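Local coordinates for protein glycoside Hydrolase (Bacteroides uniformis, PDB 5T99) that is a family 2 glycoside hydrolase, probably a beta-galactosidase acting in agarose breakdown, that binds the sugar mimic galacto-isofagomine in its active-site pocket, at residues I733-E738 with N750-S755. Sequence-based numbering, arbitrary orientation.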
ATOM      1  N   ILE A 733      13.409   5.271  13.503  1.00 22.80           N
ATOM      2  CA  ILE A 733      13.799   5.435  14.904  1.00 23.08           C
ATOM      3  C   ILE A 733      12.717   6.193  15.666  1.00 22.90           C
ATOM      4  O   ILE A 733      12.551   7.396  15.485  1.00 22.33           O
ATOM      5  CB  ILE A 733      15.179   6.133  15.014  1.00 23.32           C
ATOM      6  CG1 ILE A 733      16.251   5.296  14.302  1.00 23.40           C
ATOM      7  CG2 ILE A 733      15.562   6.348  16.475  1.00 23.94           C
ATOM      8  CD1 ILE A 733      17.505   6.064  13.921  1.00 23.96           C
ATOM      9  N   THR A 734      11.967   5.471  16.495  1.00 24.05           N
ATOM     10  CA  THR A 734      10.988   6.083  17.383  1.00 25.22           C
ATOM     11  C   THR A 734      11.702   6.998  18.371  1.00 27.32           C
ATOM     12  O   THR A 734      12.755   6.637  18.904  1.00 28.49           O
ATOM     13  CB  THR A 734      10.189   5.027  18.184  1.00 25.06           C
ATOM     14  OG1 THR A 734       9.507   4.148  17.280  1.00 25.90           O
ATOM     15  CG2 THR A 734       9.161   5.699  19.111  1.00 24.36           C
ATOM     16  N   VAL A 735      11.117   8.170  18.613  1.00 28.82           N
ATOM     17  CA  VAL A 735      11.689   9.177  19.493  1.00 29.21           C
ATOM     18  C   VAL A 735      10.702   9.425  20.616  1.00 29.46           C
ATOM     19  O   VAL A 735       9.607   9.903  20.369  1.00 30.48           O
ATOM     20  CB  VAL A 735      11.961  10.502  18.747  1.00 30.33           C
ATOM     21  CG1 VAL A 735      12.622  11.518  19.688  1.00 30.49           C
ATOM     22  CG2 VAL A 735      12.816  10.259  17.500  1.00 29.41           C
ATOM     23  N   ARG A 736      11.106   9.093  21.842  1.00 30.74           N
ATOM     24  CA  ARG A 736      10.261   9.211  23.031  1.00 31.89           C
ATOM     25  C   ARG A 736      10.729  10.373  23.903  1.00 31.42           C
ATOM     26  O   ARG A 736      11.934  10.590  24.047  1.00 30.62           O
ATOM     27  CB  ARG A 736      10.317   7.917  23.844  1.00 32.54           C
ATOM     28  CG  ARG A 736       9.565   6.758  23.212  1.00 33.47           C
ATOM     29  CD  ARG A 736       9.950   5.446  23.867  1.00 34.06           C
ATOM     30  NE  ARG A 736       9.709   5.424  25.312  1.00 34.60           N
ATOM     31  CZ  ARG A 736       8.528   5.202  25.898  1.00 36.10           C
ATOM     32  NH1 ARG A 736       7.425   5.000  25.176  1.00 36.29           N
ATOM     33  NH2 ARG A 736       8.446   5.186  27.232  1.00 36.15           N
ATOM     34  N   ILE A 737       9.773  11.112  24.469  1.00 30.84           N
ATOM     35  CA  ILE A 737      10.068  12.127  25.472  1.00 31.36           C
ATOM     36  C   ILE A 737       9.708  11.500  26.810  1.00 31.78           C
ATOM     37  O   ILE A 737       8.529  11.243  27.085  1.00 29.52           O
ATOM     38  CB  ILE A 737       9.283  13.443  25.251  1.00 31.10           C
ATOM     39  CG1 ILE A 737       9.496  13.997  23.835  1.00 31.83           C
ATOM     40  CG2 ILE A 737       9.688  14.493  26.277  1.00 31.00           C
ATOM     41  CD1 ILE A 737      10.941  14.315  23.476  1.00 32.45           C
ATOM     42  N   GLU A 738      10.732  11.244  27.625  1.00 34.26           N
ATOM     43  CA  GLU A 738      10.566  10.562  28.917  1.00 37.29           C
ATOM     44  C   GLU A 738      10.860  11.476  30.117  1.00 37.59           C
ATOM     45  O   GLU A 738      11.624  12.442  30.016  1.00 37.28           O
ATOM     46  CB  GLU A 738      11.459   9.314  28.973  1.00 38.32           C
ATOM     47  CG  GLU A 738      10.903   8.128  28.197  1.00 40.91           C
ATOM     48  CD  GLU A 738      11.872   6.952  28.065  1.00 43.11           C
ATOM     49  OE1 GLU A 738      13.017   7.019  28.576  1.00 43.16           O
ATOM     50  OE2 GLU A 738      11.475   5.941  27.438  1.00 44.99           O
ATOM     51  N   ASN A 750       7.883  18.596  22.796  1.00 30.03           N
ATOM     52  CA  ASN A 750       9.209  19.172  22.746  1.00 29.59           C
ATOM     53  C   ASN A 750       9.791  19.078  21.339  1.00 30.99           C
ATOM     54  O   ASN A 750       9.733  18.022  20.704  1.00 29.86           O
ATOM     55  CB  ASN A 750      10.150  18.437  23.700  1.00 29.64           C
ATOM     56  CG  ASN A 750       9.708  18.524  25.145  1.00 29.15           C
ATOM     57  OD1 ASN A 750       8.717  17.912  25.541  1.00 29.58           O
ATOM     58  ND2 ASN A 750      10.453  19.274  25.945  1.00 28.82           N
ATOM     59  N   LEU A 751      10.356  20.187  20.874  1.00 31.89           N
ATOM     60  CA  LEU A 751      11.125  20.217  19.643  1.00 32.55           C
ATOM     61  C   LEU A 751      12.422  19.428  19.796  1.00 33.25           C
ATOM     62  O   LEU A 751      13.257  19.756  20.644  1.00 33.27           O
ATOM     63  CB  LEU A 751      11.468  21.658  19.266  1.00 33.30           C
ATOM     64  CG  LEU A 751      12.253  21.856  17.965  1.00 33.61           C
ATOM     65  CD1 LEU A 751      11.463  21.335  16.772  1.00 33.95           C
ATOM     66  CD2 LEU A 751      12.583  23.328  17.798  1.00 34.14           C
ATOM     67  N   VAL A 752      12.593  18.410  18.956  1.00 32.39           N
ATOM     68  CA  VAL A 752      13.802  17.595  18.947  1.00 32.09           C
ATOM     69  C   VAL A 752      14.586  17.874  17.666  1.00 31.90           C
ATOM     70  O   VAL A 752      14.006  18.003  16.601  1.00 31.97           O
ATOM     71  CB  VAL A 752      13.447  16.102  19.072  1.00 32.30           C
ATOM     72  CG1 VAL A 752      14.703  15.235  19.123  1.00 32.09           C
ATOM     73  CG2 VAL A 752      12.572  15.880  20.306  1.00 31.45           C
ATOM     74  N   GLU A 753      15.904  17.990  17.787  1.00 33.47           N
ATOM     75  CA  GLU A 753      16.787  18.244  16.645  1.00 34.41           C
ATOM     76  C   GLU A 753      17.641  17.012  16.413  1.00 32.99           C
ATOM     77  O   GLU A 753      17.975  16.299  17.357  1.00 33.21           O
ATOM     78  CB  GLU A 753      17.667  19.477  16.884  1.00 37.01           C
ATOM     79  CG  GLU A 753      16.874  20.700  17.357  1.00 39.37           C
ATOM     80  CD  GLU A 753      17.321  22.029  16.771  1.00 40.62           C
ATOM     81  OE1 GLU A 753      16.832  23.071  17.263  1.00 44.74           O
ATOM     82  OE2 GLU A 753      18.125  22.053  15.822  1.00 41.32           O
ATOM     83  N   PHE A 754      17.980  16.755  15.156  1.00 31.28           N
ATOM     84  CA  PHE A 754      18.625  15.503  14.800  1.00 30.64           C
ATOM     85  C   PHE A 754      19.869  15.741  13.972  1.00 32.18           C
ATOM     86  O   PHE A 754      19.916  16.610  13.098  1.00 32.93           O
ATOM     87  CB  PHE A 754      17.660  14.593  14.042  1.00 28.61           C
ATOM     88  CG  PHE A 754      16.384  14.297  14.789  1.00 26.16           C
ATOM     89  CD1 PHE A 754      16.353  13.322  15.778  1.00 25.01           C
ATOM     90  CD2 PHE A 754      15.214  14.986  14.494  1.00 25.00           C
ATOM     91  CE1 PHE A 754      15.185  13.032  16.453  1.00 24.13           C
ATOM     92  CE2 PHE A 754      14.041  14.707  15.173  1.00 24.42           C
ATOM     93  CZ  PHE A 754      14.031  13.731  16.156  1.00 23.97           C
ATOM     94  N   SER A 755      20.877  14.942  14.262  1.00 33.23           N
ATOM     95  CA  SER A 755      22.138  14.994  13.562  1.00 34.34           C
ATOM     96  C   SER A 755      22.480  13.540  13.223  1.00 33.22           C
ATOM     97  O   SER A 755      22.329  12.646  14.068  1.00 31.84           O
ATOM     98  CB  SER A 755      23.187  15.681  14.458  1.00 34.71           C
ATOM     99  OG  SER A 755      24.516  15.416  14.051  1.00 36.42           O
TER
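Val735 and Phe754 reach for each other from opposing strands, and the meeting is made by one methyl: CG2 of Val735 sits 3.8 Å from CE1 of Phe754, with CZ almost as near, and approaches the ring obliquely. With CG1 anti to the backbone N (chi1 -177°), CG2 stands opposite the carbonyl carbon and meets the ring, while CG1 is 4.3 Å from CG1 of Val752, the next inward-pointing residue. One step further, Ile737 and Val752 lie alongside each other, pointing opposite ways, CD1 of Ile737 coming within 3.9 Å of CG2 of Val752. This is the buried, apolar, closely packed part: Ala806 of strand 800-807 backs Val752 and Phe754, and Ile714 and Cys788 flank Val735. The contact loosens at Asn750, just before its strand begins and partly exposed, where OD1 merely rests 3.6 Å from CG2 of Ile737. On the face of strand 733-738 turned from the partner strand, partly exposed Arg736 holds buried Glu738 side-on: its NE (2.8 Å) and the more bent NH2 bond both end on OE2 of Glu738, which lies in the guanidinium plane. The segment axes approach to 9.8 Å, with 136° between their N-to-C directions; the strands belong to two different sheets, and their alternate inward side chains build an apolar core consistent with the immunoglobulin-like beta-sandwich of family 2 C-terminal domains.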